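Local coordinates for protein esterase (Rhizomucor miehei CAU432, PDB 4WY8) that hydrolyses carboxylic ester bonds as a fungal carboxylesterase built on the alpha/beta hydrolase fold, at residues A[101-106]-A[292-297]; A[6-11]-A[300-305]; A[53-58]-A[95-100]; A[262-267]-A[283-288]. All coordinates share one frame; numbering follows the deposited sequence.

In the fold
Interactions 1, 2 and 4 draw on the stretch 283-305, which contains the probable catalytic His-291, and join it to helix 101-111, the N-terminal segment and helix 264-276. Interaction 1 lies nearest in sequence to that histidine, and Phe-294 lies near the probable Ser-164/Asp-261/His-291 triad without touching it. The centre of interaction 1 is about 13 Å from those of interactions 2 and 3, and it touches both: Phe-294 CE1 is 3.6 Å from Gly-303 O, and Phe-294 O is 3.4 Å from His-100 CD2. Interactions 2 and 4 meet through a probable hydrogen bond from Lys-8 N to Gly-288 O (2.9 Å), and both reach the second subunit. Interaction 3 lies about 28 Å from interaction 4, centre to centre.

Interaction 1 of 4, residues A[101-106]-A[292-297]; sequences RRTVYE and GIFNLA
Buried side-chain-to-backbone hydrogen bonds from Arg-102 and Thr-103 tie the first turn of helix 101-111 to the loop that follows the probable catalytic His-291. Arg-102 grips the carbonyl oxygen of Ala-297 side-on: NE donates to Ala-297 O at 3.0 Å with an N-H...O angle of 160°, and NH2 reaches the same oxygen at 3.3 Å. That oxygen lies almost in the guanidinium plane, which the bends at chi2 and chi3 (74° and 62°) turn back toward the loop. NH1 has its own acceptor in Glu-46 O; arginine suits the place because its several N-H groups can serve separate acceptors. Thr-103 OG1 donates to Phe-294 O at 2.7 Å, while its methyl CG2 rests 3.8 Å from Phe-294 CD1, so one small branched residue serves polar and apolar neighbours together. Waters bridge the two backbones as well: one accepts from Thr-103 N (2.9 Å) and lies within hydrogen-bonding distance of Phe-294 O, another is similarly placed between Arg-102 N and Leu-296 O. On the far side, the loop's Phe-294 ring packs on Ile-306 and Leu-307 of helix 301-322, Leu-296 leans on helix 9-17, and Val-104 turns to strand 65-73.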
# COMPACT_ATOMS: atom_id res chain seq x y z
N ARG A 101 -17.72 -6.20 -12.28
CA ARG A 101 -18.82 -5.93 -11.38
C ARG A 101 -18.38 -6.00 -9.92
O ARG A 101 -18.73 -5.15 -9.10
CB ARG A 101 -19.98 -6.90 -11.61
CG ARG A 101 -21.09 -6.75 -10.57
CD ARG A 101 -22.24 -7.70 -10.84
NE ARG A 101 -21.80 -9.08 -10.76
CZ ARG A 101 -22.51 -10.12 -11.21
NH1 ARG A 101 -23.69 -9.92 -11.76
NH2 ARG A 101 -22.02 -11.34 -11.08
N ARG A 102 -17.65 -7.05 -9.58
CA ARG A 102 -17.23 -7.23 -8.19
C ARG A 102 -16.39 -6.02 -7.73
O ARG A 102 -16.69 -5.35 -6.73
CB ARG A 102 -16.46 -8.55 -8.06
CG ARG A 102 -15.77 -8.77 -6.71
CD ARG A 102 -16.74 -9.11 -5.61
NE ARG A 102 -17.42 -10.37 -5.92
CZ ARG A 102 -18.27 -10.99 -5.10
NH1 ARG A 102 -18.54 -10.49 -3.90
NH2 ARG A 102 -18.83 -12.12 -5.48
N THR A 103 -15.34 -5.74 -8.49
CA THR A 103 -14.44 -4.64 -8.19
C THR A 103 -15.17 -3.30 -8.07
O THR A 103 -14.97 -2.54 -7.11
CB THR A 103 -13.36 -4.55 -9.28
OG1 THR A 103 -12.62 -5.78 -9.32
CG2 THR A 103 -12.44 -3.37 -9.00
N VAL A 104 -16.03 -3.03 -9.05
CA VAL A 104 -16.76 -1.77 -9.13
C VAL A 104 -17.78 -1.61 -8.00
O VAL A 104 -17.85 -0.56 -7.35
CB VAL A 104 -17.45 -1.65 -10.51
CG1 VAL A 104 -18.52 -0.57 -10.48
CG2 VAL A 104 -16.41 -1.35 -11.62
N TYR A 105 -18.55 -2.65 -7.71
CA TYR A 105 -19.53 -2.56 -6.61
C TYR A 105 -18.82 -2.34 -5.29
O TYR A 105 -19.23 -1.47 -4.48
CB TYR A 105 -20.41 -3.82 -6.53
CG TYR A 105 -21.49 -3.93 -7.59
CD1 TYR A 105 -21.38 -3.27 -8.81
CD2 TYR A 105 -22.63 -4.73 -7.38
CE1 TYR A 105 -22.38 -3.39 -9.80
CE2 TYR A 105 -23.63 -4.86 -8.35
CZ TYR A 105 -23.49 -4.18 -9.56
OH TYR A 105 -24.47 -4.30 -10.53
N GLU A 106 -17.72 -3.09 -5.07
CA GLU A 106 -16.95 -2.91 -3.81
C GLU A 106 -16.35 -1.51 -3.68
O GLU A 106 -16.41 -0.90 -2.62
CB GLU A 106 -15.83 -3.96 -3.71
CG GLU A 106 -16.29 -5.37 -3.35
CD GLU A 106 -16.84 -5.51 -1.92
OE1 GLU A 106 -16.58 -4.64 -1.05
OE2 GLU A 106 -17.53 -6.53 -1.66
N GLY A 292 -4.60 -9.62 -12.72
CA GLY A 292 -5.94 -10.06 -13.05
C GLY A 292 -6.90 -10.30 -11.89
O GLY A 292 -8.02 -10.81 -12.08
N ILE A 293 -6.53 -9.86 -10.70
CA ILE A 293 -7.39 -10.12 -9.56
C ILE A 293 -8.64 -9.24 -9.58
O ILE A 293 -9.60 -9.53 -8.86
CB ILE A 293 -6.63 -9.99 -8.24
CG1 ILE A 293 -5.99 -8.61 -8.08
CG2 ILE A 293 -5.53 -11.05 -8.18
CD1 ILE A 293 -5.16 -8.54 -6.79
N PHE A 294 -8.66 -8.19 -10.40
CA PHE A 294 -9.81 -7.28 -10.40
C PHE A 294 -10.80 -7.46 -11.56
O PHE A 294 -11.75 -6.66 -11.70
CB PHE A 294 -9.32 -5.83 -10.37
CG PHE A 294 -8.64 -5.47 -9.09
CD1 PHE A 294 -9.37 -5.41 -7.90
CD2 PHE A 294 -7.28 -5.21 -9.05
CE1 PHE A 294 -8.74 -5.09 -6.70
CE2 PHE A 294 -6.64 -4.88 -7.86
CZ PHE A 294 -7.37 -4.82 -6.69
N ASN A 295 -10.62 -8.51 -12.37
CA ASN A 295 -11.57 -8.81 -13.45
C ASN A 295 -12.22 -10.18 -13.34
O ASN A 295 -12.50 -10.83 -14.36
CB ASN A 295 -10.87 -8.70 -14.81
CG ASN A 295 -9.67 -9.66 -14.93
OD1 ASN A 295 -8.53 -9.27 -14.67
ND2 ASN A 295 -9.93 -10.89 -15.38
N LEU A 296 -12.47 -10.63 -12.12
CA LEU A 296 -13.01 -11.96 -11.88
C LEU A 296 -14.35 -11.88 -11.13
O LEU A 296 -14.77 -10.80 -10.67
CB LEU A 296 -12.01 -12.80 -11.10
CG LEU A 296 -10.61 -12.87 -11.75
CD1 LEU A 296 -9.62 -13.62 -10.87
CD2 LEU A 296 -10.64 -13.49 -13.16
N ALA A 297 -15.02 -13.03 -11.00
CA ALA A 297 -16.35 -13.05 -10.38
C ALA A 297 -16.26 -12.76 -8.90
O ALA A 297 -17.20 -12.20 -8.30
CB ALA A 297 -17.02 -14.40 -10.63
O HOH W 1 -19.40 -10.63 -9.92
O HOH W 2 -17.41 -9.49 -11.52
O HOH W 3 -14.38 -7.65 -10.45

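Interaction 2 of 4, residues A[6-11]-A[300-305]; sequences KLKPYC and SPTGSE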
# COMPACT_ATOMS: atom_id res chain seq x y z
N LYS A 6 6.61 -16.46 -4.08
CA LYS A 6 5.64 -17.25 -3.35
C LYS A 6 4.30 -16.56 -3.57
O LYS A 6 4.08 -15.45 -3.08
CB LYS A 6 5.99 -17.35 -1.86
CG LYS A 6 7.33 -18.05 -1.53
CD LYS A 6 7.32 -19.55 -1.87
CE LYS A 6 8.63 -20.23 -1.48
NZ LYS A 6 8.75 -21.62 -2.04
N LEU A 7 3.42 -17.20 -4.32
CA LEU A 7 2.09 -16.65 -4.54
C LEU A 7 1.21 -16.95 -3.35
O LEU A 7 1.41 -17.95 -2.66
CB LEU A 7 1.45 -17.22 -5.80
CG LEU A 7 2.16 -16.85 -7.10
CD1 LEU A 7 1.43 -17.50 -8.27
CD2 LEU A 7 2.26 -15.34 -7.24
N LYS A 8 0.24 -16.07 -3.11
CA LYS A 8 -0.82 -16.36 -2.17
C LYS A 8 -1.76 -17.40 -2.78
O LYS A 8 -1.88 -17.49 -4.01
CB LYS A 8 -1.58 -15.06 -1.81
CG LYS A 8 -0.64 -13.95 -1.36
CD LYS A 8 -1.30 -12.98 -0.40
CE LYS A 8 -0.30 -11.90 -0.00
NZ LYS A 8 -0.94 -10.56 0.28
N PRO A 9 -2.40 -18.21 -1.93
CA PRO A 9 -3.30 -19.31 -2.32
C PRO A 9 -4.30 -18.96 -3.44
O PRO A 9 -4.39 -19.70 -4.43
CB PRO A 9 -4.04 -19.64 -1.01
CG PRO A 9 -3.26 -18.89 0.12
CD PRO A 9 -2.02 -18.32 -0.51
N TYR A 10 -5.06 -17.89 -3.29
CA TYR A 10 -6.05 -17.51 -4.30
C TYR A 10 -5.40 -17.32 -5.68
O TYR A 10 -5.87 -17.89 -6.69
CB TYR A 10 -6.77 -16.23 -3.85
CG TYR A 10 -7.89 -15.73 -4.74
CD1 TYR A 10 -9.22 -15.79 -4.33
CD2 TYR A 10 -7.61 -15.14 -5.97
CE1 TYR A 10 -10.25 -15.29 -5.12
CE2 TYR A 10 -8.63 -14.65 -6.78
CZ TYR A 10 -9.94 -14.72 -6.35
OH TYR A 10 -10.94 -14.23 -7.16
N CYS A 11 -4.32 -16.55 -5.69
CA CYS A 11 -3.60 -16.19 -6.92
C CYS A 11 -2.92 -17.41 -7.53
O CYS A 11 -2.85 -17.54 -8.76
CB CYS A 11 -2.57 -15.09 -6.62
SG CYS A 11 -3.29 -13.40 -6.40
N SER A 300 -10.08 -11.61 -4.42
CA SER A 300 -9.13 -12.25 -3.51
C SER A 300 -8.98 -11.42 -2.24
O SER A 300 -9.30 -10.24 -2.24
CB SER A 300 -7.76 -12.44 -4.18
OG SER A 300 -7.02 -11.24 -4.28
N PRO A 301 -8.54 -12.05 -1.14
CA PRO A 301 -8.29 -11.28 0.09
C PRO A 301 -7.34 -10.08 -0.15
O PRO A 301 -7.62 -8.94 0.29
CB PRO A 301 -7.65 -12.31 1.03
CG PRO A 301 -8.19 -13.65 0.54
CD PRO A 301 -8.31 -13.50 -0.95
N THR A 302 -6.26 -10.31 -0.89
CA THR A 302 -5.34 -9.22 -1.14
C THR A 302 -5.99 -8.17 -2.03
O THR A 302 -5.72 -6.97 -1.87
CB THR A 302 -4.05 -9.68 -1.81
OG1 THR A 302 -3.54 -10.84 -1.13
CG2 THR A 302 -3.02 -8.54 -1.74
N GLY A 303 -6.84 -8.60 -2.97
CA GLY A 303 -7.58 -7.65 -3.79
C GLY A 303 -8.36 -6.69 -2.90
O GLY A 303 -8.39 -5.47 -3.12
N SER A 304 -8.99 -7.24 -1.87
CA SER A 304 -9.76 -6.44 -0.92
C SER A 304 -8.88 -5.49 -0.11
O SER A 304 -9.26 -4.31 0.15
CB SER A 304 -10.56 -7.35 0.01
OG SER A 304 -11.37 -6.58 0.89
N GLU A 305 -7.72 -5.98 0.33
CA GLU A 305 -6.82 -5.08 1.04
C GLU A 305 -6.45 -3.91 0.12
O GLU A 305 -6.47 -2.74 0.52
CB GLU A 305 -5.54 -5.79 1.49
CG GLU A 305 -5.77 -7.05 2.32
CD GLU A 305 -6.51 -6.81 3.63
OE1 GLU A 305 -6.43 -5.70 4.24
OE2 GLU A 305 -7.21 -7.76 4.05
O HOH W 4 -9.71 -11.50 -7.28
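With chi1 at -177°, Tyr-10 throws its ring away from its own backbone nitrogen and lays one face against Ser-300, while Lys-8 sends its chain, extended through chi3 and bent at the last torsion, across to Thr-302. Ser-300 OG lies between its backbone N and carbonyl carbon, which points it away from the tyrosine ring. CB sits over the middle of that ring, 3.3 Å from the ring centroid and only 15° off the normal, a close CH-pi contact. OG turns the other way, into the helix, and accepts from Gly-303 N at 3.0 Å, capping the start of helix 301-322. Pro-301 follows naturally, since a residue in the first turn needs no N-H for helix bonding, and its CD comes within 4.2 Å of Tyr-10 CD1. A water accepts from Ser-300 N at 2.9 Å and is weakly linked to Tyr-10 OH, whose firmer partner is Thr-298 OG1. Two residues on, in the first turn, Thr-302 OG1 accepts from Lys-8 NZ at 3.0 Å, the two side chains crossing nearly at right angles.

The ammonium has another partner, Val-281 O of the second subunit, and Glu-305 forms a salt bridge with Arg-252 of that subunit. Ring, cap and ammonium thus work on one helix start: the aromatic face suits a serine CB whose hydroxyl is already engaged, and the long lysine brings an ammonium group, hydrogen-bonded to a hydroxyl and to a carbonyl of the other chain, into the dimer interface.

Interaction 3 of 4, residues A[53-58]-A[95-100]; sequences LEEKTI and GSKLTH
Only one pair of side chains meets here, Glu-55 and Lys-97, and it forms a salt bridge on the surface between edge strand 51-59 and the loop leading into helix 101-111. Lys-97 NZ donates to Glu-55 OE2 at 2.8 Å, approaching from above the carboxylate plane (38° out of it), with Glu-55 OE1 3.3 Å from the same nitrogen. The side chains come from opposite directions. Lys-97 leaves its backbone with chi1 at 51° and then runs extended, a reach needed where the nearest CA atoms, those of Glu-55 and Lys-97, stand 11.1 Å apart. Glu-55 bends at chi2 to bring its carboxylate over, and its OE1 also bonds to Thr-69 OG1 on the adjoining strand. The Lys-97 chain also lies on Thr-69 of strand 65-73.

Hydrogen bonds within the loop hold the backbone on either side of Lys-97. Ser-96 OG accepts from Leu-98 N (2.9 Å) and from Thr-99 N (3.2 Å), an ST turn and an ST motif sharing one hydroxyl. Thr-99 OG1 accepts from Ser-96 N at 2.9 Å and pairs with His-100 ND1 at 2.7 Å, while His-100 NE2 binds Asp-163.

Because both charged residues are exposed, solvent should screen their attraction, and the bridge is probably a modest tie; long, flexible side chains suit it, whereas small hydroxyl residues serve the tightly folded loop behind.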
# COMPACT_ATOMS: atom_id res chain seq x y z
N LEU A 53 -27.89 1.40 -9.43
CA LEU A 53 -27.25 1.42 -10.74
C LEU A 53 -28.10 2.15 -11.78
O LEU A 53 -29.32 2.01 -11.82
CB LEU A 53 -26.94 -0.01 -11.22
CG LEU A 53 -26.23 -0.11 -12.57
CD1 LEU A 53 -25.23 -1.26 -12.60
CD2 LEU A 53 -27.24 -0.33 -13.67
N GLU A 54 -27.43 2.95 -12.60
CA GLU A 54 -28.07 3.73 -13.66
C GLU A 54 -27.31 3.57 -14.96
O GLU A 54 -26.08 3.69 -14.99
CB GLU A 54 -28.12 5.22 -13.27
CG GLU A 54 -28.45 6.16 -14.46
CD GLU A 54 -28.52 7.65 -14.08
OE1 GLU A 54 -28.90 8.48 -14.95
OE2 GLU A 54 -28.14 8.00 -12.93
N GLU A 55 -28.03 3.33 -16.05
CA GLU A 55 -27.38 3.25 -17.35
C GLU A 55 -27.64 4.59 -18.03
O GLU A 55 -28.77 5.05 -18.12
CB GLU A 55 -27.89 2.07 -18.20
CG GLU A 55 -27.61 0.67 -17.61
CD GLU A 55 -26.18 0.16 -17.87
OE1 GLU A 55 -25.39 0.89 -18.49
OE2 GLU A 55 -25.84 -0.97 -17.44
N LYS A 56 -26.56 5.23 -18.48
CA LYS A 56 -26.62 6.59 -19.01
C LYS A 56 -25.93 6.71 -20.35
O LYS A 56 -24.80 6.26 -20.52
CB LYS A 56 -25.98 7.57 -18.01
CG LYS A 56 -26.09 9.02 -18.45
CD LYS A 56 -27.14 9.80 -17.69
CE LYS A 56 -27.34 11.16 -18.35
NZ LYS A 56 -28.40 11.97 -17.69
N THR A 57 -26.59 7.33 -21.32
CA THR A 57 -25.98 7.51 -22.62
C THR A 57 -25.61 8.95 -22.83
O THR A 57 -26.45 9.84 -22.66
CB THR A 57 -26.92 7.08 -23.76
OG1 THR A 57 -27.17 5.67 -23.69
CG2 THR A 57 -26.30 7.41 -25.10
N ILE A 58 -24.35 9.22 -23.17
CA ILE A 58 -24.05 10.59 -23.54
C ILE A 58 -23.91 10.59 -25.06
O ILE A 58 -23.20 9.76 -25.65
CB ILE A 58 -22.82 11.15 -22.77
CG1 ILE A 58 -21.54 10.37 -23.01
CG2 ILE A 58 -23.11 11.13 -21.26
CD1 ILE A 58 -20.41 10.85 -22.09
N GLY A 95 -13.39 -7.79 -21.48
CA GLY A 95 -13.74 -7.06 -20.27
C GLY A 95 -15.07 -6.35 -20.43
O GLY A 95 -15.48 -6.01 -21.55
N SER A 96 -15.77 -6.17 -19.32
CA SER A 96 -17.11 -5.57 -19.36
C SER A 96 -17.52 -5.13 -17.97
O SER A 96 -16.81 -5.38 -16.99
CB SER A 96 -18.14 -6.57 -19.87
OG SER A 96 -18.38 -7.55 -18.87
N LYS A 97 -18.69 -4.55 -17.87
CA LYS A 97 -19.26 -4.23 -16.57
C LYS A 97 -19.52 -5.47 -15.72
O LYS A 97 -19.57 -5.39 -14.48
CB LYS A 97 -20.55 -3.44 -16.75
CG LYS A 97 -21.55 -4.04 -17.71
CD LYS A 97 -22.63 -2.98 -17.93
CE LYS A 97 -23.47 -3.23 -19.17
NZ LYS A 97 -24.22 -1.99 -19.54
N LEU A 98 -19.60 -6.62 -16.39
CA LEU A 98 -19.83 -7.89 -15.70
C LEU A 98 -18.52 -8.44 -15.12
O LEU A 98 -18.47 -8.85 -13.95
CB LEU A 98 -20.48 -8.90 -16.67
CG LEU A 98 -20.93 -10.28 -16.17
CD1 LEU A 98 -21.97 -10.21 -15.04
CD2 LEU A 98 -21.44 -11.16 -17.35
N THR A 99 -17.45 -8.44 -15.90
CA THR A 99 -16.19 -8.94 -15.38
C THR A 99 -15.70 -8.08 -14.22
O THR A 99 -15.05 -8.58 -13.28
CB THR A 99 -15.10 -8.99 -16.44
OG1 THR A 99 -14.86 -7.68 -16.97
CG2 THR A 99 -15.52 -9.91 -17.57
N HIS A 100 -16.04 -6.80 -14.24
CA HIS A 100 -15.52 -5.90 -13.21
C HIS A 100 -16.59 -5.51 -12.22
O HIS A 100 -16.39 -4.58 -11.42
CB HIS A 100 -14.91 -4.65 -13.85
CG HIS A 100 -13.63 -4.92 -14.57
ND1 HIS A 100 -13.56 -5.68 -15.72
CD2 HIS A 100 -12.35 -4.57 -14.28
CE1 HIS A 100 -12.30 -5.77 -16.11
NE2 HIS A 100 -11.55 -5.11 -15.26

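Interaction 4 of 4, residues A[262-267]-A[283-288]; sequences VLREEG and AVRYLG
Arg-264 and Arg-285 stack guanidinium on guanidinium across a beta-alpha-beta unit of the alpha/beta hydrolase fold, in which strand 253-258, helix 264-276 and strand 281-286 follow one another. Coming from the probable catalytic Asp-261, whose OD1 accepts from Leu-263 N, the chain enters the helix, and Leu-263 O takes the bond from Gly-267 N that helps set its first turn.

Arg-264, next in line, leaves the helix with CG opposite its own nitrogen (chi1 -180°) and bends at chi3, which swings its planar end over Arg-285. The two planes lie 9° apart with centres separated by 4.1 Å, and Arg-264 NE stands 3.6 Å from Arg-285 NH2. The like charges are probably offset by nearby acids, Glu-265 and Glu-268, the latter in a salt bridge with Arg-285 NE; Arg-264 NH1 donates to the backbone oxygen of Glu-259.

Glu-265 is the acid within the segment. Its CB points away from the strand, but a bend at chi2 brings the carboxylate back, and OE2 takes from Arg-264 NE, at 3.0 Å, a hydrogen bond that is also a salt bridge. That oxygen offers its anti lone pair and sits near the guanidinium plane. Toward Arg-285 it exerts charge attraction alone, because no N-H of Arg-285 is aimed at the oxygen, with OE2 to NH2 a long 3.9 Å; the three residues form a salt-bridge network.

Strand 281-286 continues the sheet into the second subunit through an antiparallel ladder, and there Arg-285 NH2 comes close to Arg-285 NH1 of that other chain. Within the stack, the aliphatic CD of Arg-264 rests over the centre of the Arg-285 guanidinium, 3.7 Å from Arg-285 CZ.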
# COMPACT_ATOMS: atom_id res chain seq x y z
N VAL A 262 3.99 -9.78 -15.72
CA VAL A 262 4.86 -9.38 -16.82
C VAL A 262 4.95 -7.85 -16.93
O VAL A 262 5.97 -7.32 -17.36
CB VAL A 262 4.40 -9.95 -18.18
CG1 VAL A 262 4.56 -11.45 -18.21
CG2 VAL A 262 2.95 -9.53 -18.50
N LEU A 263 3.90 -7.15 -16.49
CA LEU A 263 3.84 -5.69 -16.61
C LEU A 263 4.49 -4.97 -15.44
O LEU A 263 4.42 -3.74 -15.34
CB LEU A 263 2.37 -5.22 -16.72
CG LEU A 263 1.56 -5.78 -17.89
CD1 LEU A 263 0.16 -5.22 -17.85
CD2 LEU A 263 2.27 -5.44 -19.22
N ARG A 264 5.07 -5.73 -14.51
CA ARG A 264 5.59 -5.12 -13.29
C ARG A 264 6.63 -4.04 -13.55
O ARG A 264 6.52 -2.89 -13.05
CB ARG A 264 6.21 -6.17 -12.39
CG ARG A 264 6.76 -5.57 -11.10
CD ARG A 264 7.46 -6.62 -10.26
NE ARG A 264 8.79 -6.92 -10.76
CZ ARG A 264 9.42 -8.06 -10.52
NH1 ARG A 264 8.82 -9.01 -9.81
NH2 ARG A 264 10.65 -8.26 -11.00
N GLU A 265 7.63 -4.39 -14.36
CA GLU A 265 8.76 -3.47 -14.57
C GLU A 265 8.37 -2.17 -15.26
O GLU A 265 8.83 -1.12 -14.85
CB GLU A 265 9.87 -4.19 -15.32
CG GLU A 265 10.57 -5.19 -14.41
CD GLU A 265 11.04 -4.53 -13.12
OE1 GLU A 265 11.72 -3.48 -13.22
OE2 GLU A 265 10.71 -5.01 -12.00
N GLU A 266 7.51 -2.23 -16.28
CA GLU A 266 7.11 -1.02 -16.99
C GLU A 266 6.20 -0.11 -16.15
O GLU A 266 6.25 1.12 -16.28
CB GLU A 266 6.45 -1.38 -18.32
CG GLU A 266 5.18 -2.20 -18.17
CD GLU A 266 4.77 -2.84 -19.48
OE1 GLU A 266 5.42 -3.85 -19.86
OE2 GLU A 266 3.78 -2.37 -20.12
N GLY A 267 5.37 -0.70 -15.28
CA GLY A 267 4.53 0.06 -14.37
C GLY A 267 5.40 0.79 -13.36
O GLY A 267 5.20 2.01 -13.09
N ALA A 283 3.81 4.94 -5.27
CA ALA A 283 4.02 3.72 -6.06
C ALA A 283 4.31 2.56 -5.13
O ALA A 283 5.20 2.62 -4.29
CB ALA A 283 5.17 3.89 -7.07
N VAL A 284 3.51 1.51 -5.25
CA VAL A 284 3.62 0.38 -4.33
C VAL A 284 3.53 -0.93 -5.09
O VAL A 284 2.71 -1.08 -5.98
CB VAL A 284 2.52 0.44 -3.25
CG1 VAL A 284 2.64 1.72 -2.47
CG2 VAL A 284 1.16 0.45 -3.90
N ARG A 285 4.40 -1.86 -4.74
CA ARG A 285 4.35 -3.21 -5.29
C ARG A 285 3.75 -4.15 -4.25
O ARG A 285 4.22 -4.19 -3.12
CB ARG A 285 5.75 -3.68 -5.68
CG ARG A 285 5.81 -5.14 -6.13
CD ARG A 285 7.22 -5.68 -6.07
NE ARG A 285 8.11 -4.99 -7.01
CZ ARG A 285 9.33 -5.43 -7.34
NH1 ARG A 285 9.78 -6.56 -6.79
NH2 ARG A 285 10.09 -4.75 -8.19
N TYR A 286 2.68 -4.87 -4.59
CA TYR A 286 2.12 -5.85 -3.66
C TYR A 286 2.77 -7.20 -3.87
O TYR A 286 2.85 -7.68 -5.01
CB TYR A 286 0.61 -5.95 -3.81
CG TYR A 286 -0.14 -4.96 -2.95
CD1 TYR A 286 -0.20 -3.60 -3.29
CD2 TYR A 286 -0.81 -5.37 -1.80
CE1 TYR A 286 -0.88 -2.68 -2.49
CE2 TYR A 286 -1.50 -4.46 -1.00
CZ TYR A 286 -1.54 -3.13 -1.36
OH TYR A 286 -2.23 -2.24 -0.57
N LEU A 287 3.23 -7.81 -2.79
CA LEU A 287 3.91 -9.09 -2.91
C LEU A 287 2.94 -10.26 -2.94
O LEU A 287 1.83 -10.19 -2.38
CB LEU A 287 4.92 -9.28 -1.79
CG LEU A 287 6.35 -8.83 -2.14
CD1 LEU A 287 6.49 -7.31 -2.22
CD2 LEU A 287 7.33 -9.41 -1.15
N GLY A 288 3.35 -11.31 -3.65
CA GLY A 288 2.61 -12.56 -3.72
C GLY A 288 1.36 -12.57 -4.57
O GLY A 288 0.57 -13.52 -4.48